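PDB 5YL7: pseudoalteromonas arctica PAMC 21717 from Pseudoalteromonas arctica, which hydrolyses peptide bonds as a cold-active subtilase-family serine protease, probably with the family's catalytic triad. Local coordinates for residues S308-S316 against T326-A337; L172-Q183 against N209-G217. All blocks are in the same frame, centred on the assembly; numbering follows the deposited sequence.

How the interactions relate
Interaction 2 comes first along the chain and interaction 1 follows it near the C-terminus; both lie within the subtilase fold. Their centres are about 24 Å apart and their nearest atoms about 9 Å. Interaction 2 starts just after strand 167-170 of the central parallel sheet, and the Leu172 side chain comes close to, but makes no contact with, the probable triad of Ser281, His100 and Asp41. Interaction 1 sits about 18 Å from the chain centre, against outermost strand 242-245 and helix 280-297. A calcium ion lies about 5 Å from the Lys311 side chain and one about 7 Å from that of Asn216, probably the same ion, held by Val218, Asp241 and Glu307.

Interaction 1 (S308-S316 against T326-A337); sequences SILKSTTRS and TGIVDAAAAVAA
Thr314 and Thr326 each hold OG1 between their own backbone N and carbonyl carbon (chi1 55° and 66°), which brings the hydroxyls together with the two side chains at about a right angle. Thr314 OG1 donates to Thr326 OG1 at 2.8 Å; Thr326 OG1 in turn donates to Lys311 O at 2.7 Å, in the carbonyl plane on a lone pair. Next to it, Arg315 and Ile328 form a single antiparallel hydrogen-bonded pair, Arg315 N reaching Ile328 O at 2.9 Å and 170° and Ile328 N donating back to Arg315 O at 3.0 Å. This ties the chain just after helix 303-312 to that entering helix 331-338 of the subtilase fold. Asp330 N-caps the second helix: its OD1 accepts from Ala333 N from above the carboxylate plane and also bonds to Asn22. Just past the first helix Thr313 CG2 meets Ala337 CB at 3.6 Å, and within it Ile309 CG2 packs on Ala334 and Ala337. The extended Arg315 side chain lays one guanidinium face against Ile328 CD1, water 3 ties its NE to Val329 O, and NH1 binds Ala18 O and Gly20 O. A leucine in its place would probably leave those two carbonyls and water 3 without this donor.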
loop_
_atom_site.group_PDB
_atom_site.type_symbol
_atom_site.label_atom_id
_atom_site.label_comp_id
_atom_site.label_asym_id
_atom_site.label_seq_id
_atom_site.Cartn_x
_atom_site.Cartn_y
_atom_site.Cartn_z
ATOM N N SER A 308 11.248 -10.928 8.398
ATOM C CA SER A 308 12.681 -11.320 8.386
ATOM C C SER A 308 13.158 -11.519 6.976
ATOM O O SER A 308 14.285 -11.056 6.637
ATOM C CB SER A 308 12.871 -12.475 9.255
ATOM O OG SER A 308 14.314 -12.788 9.223
ATOM N N ILE A 309 12.457 -12.183 6.119
ATOM C CA ILE A 309 12.879 -12.388 4.743
ATOM C C ILE A 309 13.000 -11.078 4.035
ATOM O O ILE A 309 14.026 -10.800 3.359
ATOM C CB ILE A 309 11.900 -13.365 3.991
ATOM C CG1 ILE A 309 12.048 -14.766 4.530
ATOM C CG2 ILE A 309 12.189 -13.339 2.500
ATOM C CD1 ILE A 309 10.893 -15.698 4.188
ATOM N N LEU A 310 12.027 -10.172 4.165
ATOM C CA LEU A 310 12.073 -8.848 3.514
ATOM C C LEU A 310 13.315 -8.119 3.967
ATOM O O LEU A 310 14.039 -7.521 3.151
ATOM C CB LEU A 310 10.864 -8.036 3.879
ATOM C CG LEU A 310 9.557 -8.457 3.174
ATOM C CD1 LEU A 310 8.344 -7.796 3.883
ATOM C CD2 LEU A 310 9.529 -8.107 1.688
ATOM N N LYS A 311 13.587 -8.070 5.275
ATOM C CA LYS A 311 14.693 -7.299 5.854
ATOM C C LYS A 311 16.040 -7.934 5.514
ATOM O O LYS A 311 17.018 -7.211 5.324
ATOM C CB LYS A 311 14.560 -7.182 7.342
ATOM C CG LYS A 311 13.362 -6.303 7.770
ATOM C CD LYS A 311 13.232 -6.141 9.305
ATOM C CE LYS A 311 14.351 -5.303 9.796
ATOM N NZ LYS A 311 14.028 -4.798 11.172
ATOM N N SER A 312 16.090 -9.254 5.461
ATOM C CA SER A 312 17.398 -9.929 5.348
ATOM C C SER A 312 17.887 -10.018 3.941
ATOM O O SER A 312 19.044 -10.394 3.736
ATOM C CB SER A 312 17.325 -11.314 5.982
ATOM O OG SER A 312 16.877 -11.352 7.319
ATOM N N THR A 313 17.060 -9.755 2.935
ATOM C CA THR A 313 17.391 -9.908 1.523
ATOM C C THR A 313 17.463 -8.624 0.748
ATOM O O THR A 313 17.517 -8.631 -0.464
ATOM C CB THR A 313 16.433 -10.905 0.826
ATOM O OG1 THR A 313 15.115 -10.339 0.850
ATOM C CG2 THR A 313 16.435 -12.252 1.510
ATOM N N THR A 314 17.445 -7.485 1.441
ATOM C CA THR A 314 17.486 -6.207 0.751
ATOM C C THR A 314 18.889 -6.021 0.056
ATOM O O THR A 314 19.888 -6.663 0.454
ATOM C CB THR A 314 17.274 -5.027 1.689
ATOM O OG1 THR A 314 18.238 -5.104 2.757
ATOM C CG2 THR A 314 15.927 -4.961 2.255
ATOM N N ARG A 315 18.891 -5.149 -0.881
ATOM C CA ARG A 315 20.105 -4.783 -1.625
ATOM C C ARG A 315 20.549 -3.414 -1.208
ATOM O O ARG A 315 19.868 -2.655 -0.517
ATOM C CB ARG A 315 19.859 -4.837 -3.141
ATOM C CG ARG A 315 19.006 -3.669 -3.706
ATOM C CD ARG A 315 18.742 -3.691 -5.130
ATOM N NE ARG A 315 17.846 -2.620 -5.424
ATOM C CZ ARG A 315 18.067 -1.420 -5.829
ATOM N NH1 ARG A 315 17.076 -0.720 -6.354
ATOM N NH2 ARG A 315 19.241 -0.763 -5.757
ATOM N N SER A 316 21.802 -3.057 -1.566
ATOM C CA SER A 316 22.426 -1.825 -1.190
ATOM C C SER A 316 21.731 -0.606 -1.760
ATOM O O SER A 316 21.189 -0.649 -2.860
ATOM C CB SER A 316 23.920 -1.779 -1.606
ATOM O OG SER A 316 24.681 -2.809 -0.950
ATOM N N THR A 326 17.282 -1.766 6.245
ATOM C CA THR A 326 18.456 -2.574 5.910
ATOM C C THR A 326 18.892 -2.366 4.510
ATOM O O THR A 326 20.015 -2.859 4.149
ATOM C CB THR A 326 18.199 -4.071 6.165
ATOM O OG1 THR A 326 17.202 -4.516 5.244
ATOM C CG2 THR A 326 17.786 -4.336 7.566
ATOM N N GLY A 327 18.065 -1.818 3.620
ATOM C CA GLY A 327 18.356 -1.747 2.191
ATOM C C GLY A 327 17.067 -1.555 1.418
ATOM O O GLY A 327 16.009 -1.347 2.057
ATOM N N ILE A 328 17.164 -1.615 0.108
ATOM C CA ILE A 328 15.983 -1.577 -0.771
ATOM C C ILE A 328 15.505 -3.003 -0.964
ATOM O O ILE A 328 16.282 -3.913 -1.271
ATOM C CB ILE A 328 16.311 -0.933 -2.111
ATOM C CG1 ILE A 328 16.775 0.515 -1.918
ATOM C CG2 ILE A 328 15.135 -1.027 -3.121
ATOM C CD1 ILE A 328 17.439 1.138 -3.111
ATOM N N VAL A 329 14.210 -3.241 -0.787
ATOM C CA VAL A 329 13.634 -4.581 -1.028
ATOM C C VAL A 329 13.999 -5.091 -2.429
ATOM O O VAL A 329 13.878 -4.332 -3.386
ATOM C CB VAL A 329 12.094 -4.536 -0.784
ATOM C CG1 VAL A 329 11.413 -5.803 -1.310
ATOM C CG2 VAL A 329 11.835 -4.311 0.667
ATOM N N ASP A 330 14.435 -6.341 -2.413
ATOM C CA ASP A 330 14.853 -7.003 -3.652
ATOM C C ASP A 330 13.953 -8.183 -3.830
ATOM O O ASP A 330 14.049 -9.165 -3.145
ATOM C CB ASP A 330 16.341 -7.400 -3.519
ATOM C CG ASP A 330 16.866 -8.179 -4.660
ATOM O OD1 ASP A 330 16.096 -8.741 -5.474
ATOM O OD2 ASP A 330 18.143 -8.300 -4.780
ATOM N N ALA A 331 12.992 -7.995 -4.752
ATOM C CA ALA A 331 11.946 -9.042 -4.883
ATOM C C ALA A 331 12.553 -10.389 -5.218
ATOM O O ALA A 331 12.091 -11.414 -4.728
ATOM C CB ALA A 331 10.966 -8.654 -5.938
ATOM N N ALA A 332 13.483 -10.396 -6.143
ATOM C CA ALA A 332 14.097 -11.701 -6.568
ATOM C C ALA A 332 14.774 -12.417 -5.446
ATOM O O ALA A 332 14.573 -13.635 -5.215
ATOM C CB ALA A 332 15.032 -11.492 -7.714
ATOM N N ALA A 333 15.552 -11.640 -4.640
ATOM C CA ALA A 333 16.240 -12.246 -3.517
ATOM C C ALA A 333 15.310 -12.732 -2.427
ATOM O O ALA A 333 15.507 -13.739 -1.781
ATOM C CB ALA A 333 17.292 -11.294 -2.958
ATOM N N ALA A 334 14.224 -11.960 -2.163
ATOM C CA ALA A 334 13.244 -12.347 -1.228
ATOM C C ALA A 334 12.527 -13.657 -1.613
ATOM O O ALA A 334 12.344 -14.498 -0.779
ATOM C CB ALA A 334 12.208 -11.190 -1.028
ATOM N N VAL A 335 12.131 -13.731 -2.903
ATOM C CA VAL A 335 11.484 -14.988 -3.350
ATOM C C VAL A 335 12.450 -16.155 -3.263
ATOM O O VAL A 335 12.014 -17.228 -2.813
ATOM C CB VAL A 335 10.908 -14.747 -4.719
ATOM C CG1 VAL A 335 10.595 -16.038 -5.477
ATOM C CG2 VAL A 335 9.725 -13.798 -4.690
ATOM N N ALA A 336 13.706 -15.943 -3.615
ATOM C CA ALA A 336 14.696 -17.004 -3.457
ATOM C C ALA A 336 14.810 -17.462 -2.040
ATOM O O ALA A 336 14.884 -18.679 -1.717
ATOM C CB ALA A 336 16.044 -16.546 -3.963
ATOM N N ALA A 337 14.812 -16.538 -1.091
ATOM C CA ALA A 337 14.894 -16.871 0.306
ATOM C C ALA A 337 13.683 -17.527 0.865
ATOM O O ALA A 337 13.779 -18.271 1.865
ATOM C CB ALA A 337 15.237 -15.589 1.144
HETATM O O HOH W 1 14.185 -7.717 0.229
HETATM O O HOH W 2 19.508 -8.561 -2.320
HETATM O O HOH W 3 15.523 -4.084 -5.574
#

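Interaction 2 (L172-Q183 against N209-G217); sequences LGGSGSCSSTTQ and NYNPGNCNG
Leu172 sets CD1 against Pro212 CD at 3.9 Å, the two side chains crossing at about a right angle, and water 4 joins Leu172 O to Gly213 N. Gly173 brings its CA within 3.0 Å of Asn211 O, where a side chain would clash. These two residues follow strand 167-170, where subtilases line the substrate cleft, probably so here. Gly174 pairs with Asn211 in a two-strand antiparallel ribbon: Gly174 N donates to Asn211 O, and Asn211 N returns a bond to Gly174 O. At the non-hydrogen-bonded pair, Ser175 CB lies 3.9 Å from Tyr210 CE1, approaching the ring obliquely; the Tyr210 hydroxyl binds Asp205. Gly176 N then donates to Asn209 O, while Gly176 O receives two side-chain amides from opposite faces of its plane. Asn211 ND2 comes at 3.0 Å from above the carbonyl plane in a nearly straight bond (177°), and Asn214 ND2 at 2.9 Å. Asn214, in the type I turn Pro212-Cys215, also binds Ala208 O. Cys178 SG lies anti to its backbone N (chi1 179°), which carries it to Cys215 SG for a disulfide with chi3 95°. Thr182 CG2 rests 3.8 Å from Cys215 SG and also touches Pro212, which follows a cis peptide. Gln183, bent at chi2, turns its amide onto the Asn216 backbone: OE1 accepts from Asn216 N at 2.8 Å on a lone pair, and NE2 donates to Asn216 O at 2.9 Å. One disulfide, the doubly gripped Gly176 carbonyl and this two-bond amide pairing suggest that these surface segments are held mainly by directional bonds, with few apolar contacts.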
loop_
_atom_site.group_PDB
_atom_site.type_symbol
_atom_site.label_atom_id
_atom_site.label_comp_id
_atom_site.label_asym_id
_atom_site.label_seq_id
_atom_site.Cartn_x
_atom_site.Cartn_y
_atom_site.Cartn_z
ATOM N N LEU A 172 -0.995 5.044 4.987
ATOM C CA LEU A 172 -1.718 6.070 5.769
ATOM C C LEU A 172 -1.010 6.332 7.040
ATOM O O LEU A 172 -0.140 5.516 7.461
ATOM C CB LEU A 172 -3.199 5.627 5.971
ATOM C CG LEU A 172 -3.382 4.339 6.798
ATOM C CD1 LEU A 172 -3.228 4.558 8.326
ATOM C CD2 LEU A 172 -4.732 3.680 6.592
ATOM N N GLY A 173 -1.294 7.438 7.658
ATOM C CA GLY A 173 -0.749 7.688 8.994
ATOM C C GLY A 173 -0.945 9.089 9.463
ATOM O O GLY A 173 -1.652 9.899 8.846
ATOM N N GLY A 174 -0.350 9.335 10.595
ATOM C CA GLY A 174 -0.482 10.668 11.232
ATOM C C GLY A 174 0.652 10.802 12.227
ATOM O O GLY A 174 1.497 9.961 12.341
ATOM N N SER A 175 0.705 11.948 12.920
ATOM C CA SER A 175 1.695 12.160 13.933
ATOM C C SER A 175 1.287 11.678 15.295
ATOM O O SER A 175 0.123 11.638 15.640
ATOM C CB SER A 175 2.132 13.607 13.926
ATOM O OG SER A 175 1.014 14.328 14.247
ATOM N N GLY A 176 2.320 11.249 16.037
ATOM C CA GLY A 176 2.160 10.848 17.428
ATOM C C GLY A 176 2.354 9.381 17.688
ATOM O O GLY A 176 2.661 8.627 16.782
ATOM N N SER A 177 2.242 8.979 18.915
ATOM C CA SER A 177 2.467 7.651 19.301
ATOM C C SER A 177 1.383 6.688 18.731
ATOM O O SER A 177 0.320 7.100 18.333
ATOM C CB SER A 177 2.557 7.598 20.847
ATOM O OG SER A 177 1.392 8.041 21.385
ATOM N N CYS A 178 1.775 5.414 18.657
ATOM C CA CYS A 178 0.881 4.337 18.266
ATOM C C CYS A 178 -0.169 4.149 19.408
ATOM O O CYS A 178 0.262 3.846 20.517
ATOM C CB CYS A 178 1.669 3.052 18.054
ATOM S SG CYS A 178 0.647 1.636 17.578
ATOM N N SER A 179 -1.428 4.254 19.130
ATOM C CA SER A 179 -2.343 4.075 20.178
ATOM C C SER A 179 -2.598 2.661 20.573
ATOM O O SER A 179 -2.355 1.726 19.747
ATOM C CB SER A 179 -3.672 4.705 19.856
ATOM O OG SER A 179 -4.407 3.847 18.983
ATOM N N SER A 180 -3.081 2.423 21.754
ATOM C CA SER A 180 -3.400 1.086 22.203
ATOM C C SER A 180 -4.466 0.454 21.266
ATOM O O SER A 180 -4.356 -0.729 21.038
ATOM C CB SER A 180 -4.028 1.034 23.603
ATOM O OG SER A 180 -2.945 1.325 24.470
ATOM N N THR A 181 -5.436 1.194 20.768
ATOM C CA THR A 181 -6.481 0.646 19.901
ATOM C C THR A 181 -5.757 0.085 18.637
ATOM O O THR A 181 -6.101 -0.979 18.180
ATOM C CB THR A 181 -7.423 1.774 19.498
ATOM O OG1 THR A 181 -8.068 2.251 20.705
ATOM C CG2 THR A 181 -8.519 1.343 18.528
ATOM N N THR A 182 -4.827 0.846 18.069
ATOM C CA THR A 182 -4.139 0.404 16.877
ATOM C C THR A 182 -3.240 -0.814 17.170
ATOM O O THR A 182 -3.264 -1.770 16.409
ATOM C CB THR A 182 -3.333 1.524 16.261
ATOM O OG1 THR A 182 -4.229 2.662 16.087
ATOM C CG2 THR A 182 -2.726 1.136 14.960
ATOM N N GLN A 183 -2.440 -0.772 18.220
ATOM C CA GLN A 183 -1.562 -1.886 18.532
ATOM C C GLN A 183 -2.376 -3.126 18.810
ATOM O O GLN A 183 -1.987 -4.212 18.383
ATOM C CB GLN A 183 -0.674 -1.540 19.723
ATOM C CG GLN A 183 0.370 -2.596 20.009
ATOM C CD GLN A 183 1.391 -2.688 18.889
ATOM O OE1 GLN A 183 2.193 -1.704 18.678
ATOM N NE2 GLN A 183 1.453 -3.772 18.158
ATOM N N ASN A 209 8.043 9.085 15.470
ATOM C CA ASN A 209 6.958 9.901 15.877
ATOM C C ASN A 209 5.785 10.005 14.969
ATOM O O ASN A 209 4.942 10.888 15.040
ATOM C CB ASN A 209 7.534 11.296 16.149
ATOM C CG ASN A 209 8.567 11.234 17.296
ATOM O OD1 ASN A 209 8.365 10.474 18.300
ATOM N ND2 ASN A 209 9.638 11.925 17.112
ATOM N N TYR A 210 5.619 8.960 14.153
ATOM C CA TYR A 210 4.599 8.858 13.147
ATOM C C TYR A 210 3.953 7.450 13.189
ATOM O O TYR A 210 4.688 6.463 13.159
ATOM C CB TYR A 210 5.104 9.212 11.743
ATOM C CG TYR A 210 5.567 10.642 11.675
ATOM C CD1 TYR A 210 4.651 11.676 11.494
ATOM C CD2 TYR A 210 6.827 11.000 12.010
ATOM C CE1 TYR A 210 5.105 12.991 11.543
ATOM C CE2 TYR A 210 7.284 12.335 12.090
ATOM C CZ TYR A 210 6.347 13.267 11.801
ATOM O OH TYR A 210 6.750 14.635 11.798
ATOM N N ASN A 211 2.665 7.425 13.313
ATOM C CA ASN A 211 1.889 6.190 13.448
ATOM C C ASN A 211 1.140 5.875 12.159
ATOM O O ASN A 211 0.796 6.855 11.429
ATOM C CB ASN A 211 0.901 6.296 14.681
ATOM C CG ASN A 211 -0.096 7.380 14.547
ATOM O OD1 ASN A 211 -1.090 7.248 13.851
ATOM N ND2 ASN A 211 0.202 8.508 15.125
ATOM N N PRO A 212 0.725 4.675 11.866
ATOM C CA PRO A 212 1.009 3.469 12.658
ATOM C C PRO A 212 2.345 2.838 12.344
ATOM O O PRO A 212 2.650 1.757 12.879
ATOM C CB PRO A 212 -0.154 2.546 12.269
ATOM C CG PRO A 212 -0.479 2.947 10.829
ATOM C CD PRO A 212 -0.274 4.440 10.803
ATOM N N GLY A 213 3.232 3.491 11.602
ATOM C CA GLY A 213 4.493 2.903 11.342
ATOM C C GLY A 213 5.370 2.654 12.526
ATOM O O GLY A 213 6.233 1.790 12.554
ATOM N N ASN A 214 5.160 3.474 13.592
ATOM C CA ASN A 214 5.826 3.338 14.881
ATOM C C ASN A 214 5.182 2.321 15.789
ATOM O O ASN A 214 5.683 2.119 16.910
ATOM C CB ASN A 214 5.972 4.711 15.543
ATOM C CG ASN A 214 4.668 5.329 15.925
ATOM O OD1 ASN A 214 3.599 4.764 15.700
ATOM N ND2 ASN A 214 4.726 6.548 16.525
ATOM N N CYS A 215 4.173 1.598 15.335
ATOM C CA CYS A 215 3.621 0.500 16.143
ATOM C C CYS A 215 4.616 -0.633 16.102
ATOM O O CYS A 215 5.578 -0.729 15.320
ATOM C CB CYS A 215 2.324 0.073 15.555
ATOM S SG CYS A 215 1.032 1.338 15.579
ATOM N N ASN A 216 4.489 -1.600 17.033
ATOM C CA ASN A 216 5.296 -2.780 17.084
ATOM C C ASN A 216 4.711 -3.889 16.218
ATOM O O ASN A 216 3.497 -3.979 16.053
ATOM C CB ASN A 216 5.565 -3.280 18.500
ATOM C CG ASN A 216 6.310 -2.276 19.326
ATOM O OD1 ASN A 216 7.340 -1.759 18.835
ATOM N ND2 ASN A 216 5.817 -1.891 20.473
ATOM N N GLY A 217 5.580 -4.740 15.697
ATOM C CA GLY A 217 5.152 -5.883 14.877
ATOM C C GLY A 217 4.720 -5.572 13.479
ATOM O O GLY A 217 3.909 -6.297 12.934
HETATM O O HOH W 4 2.245 5.420 9.219
#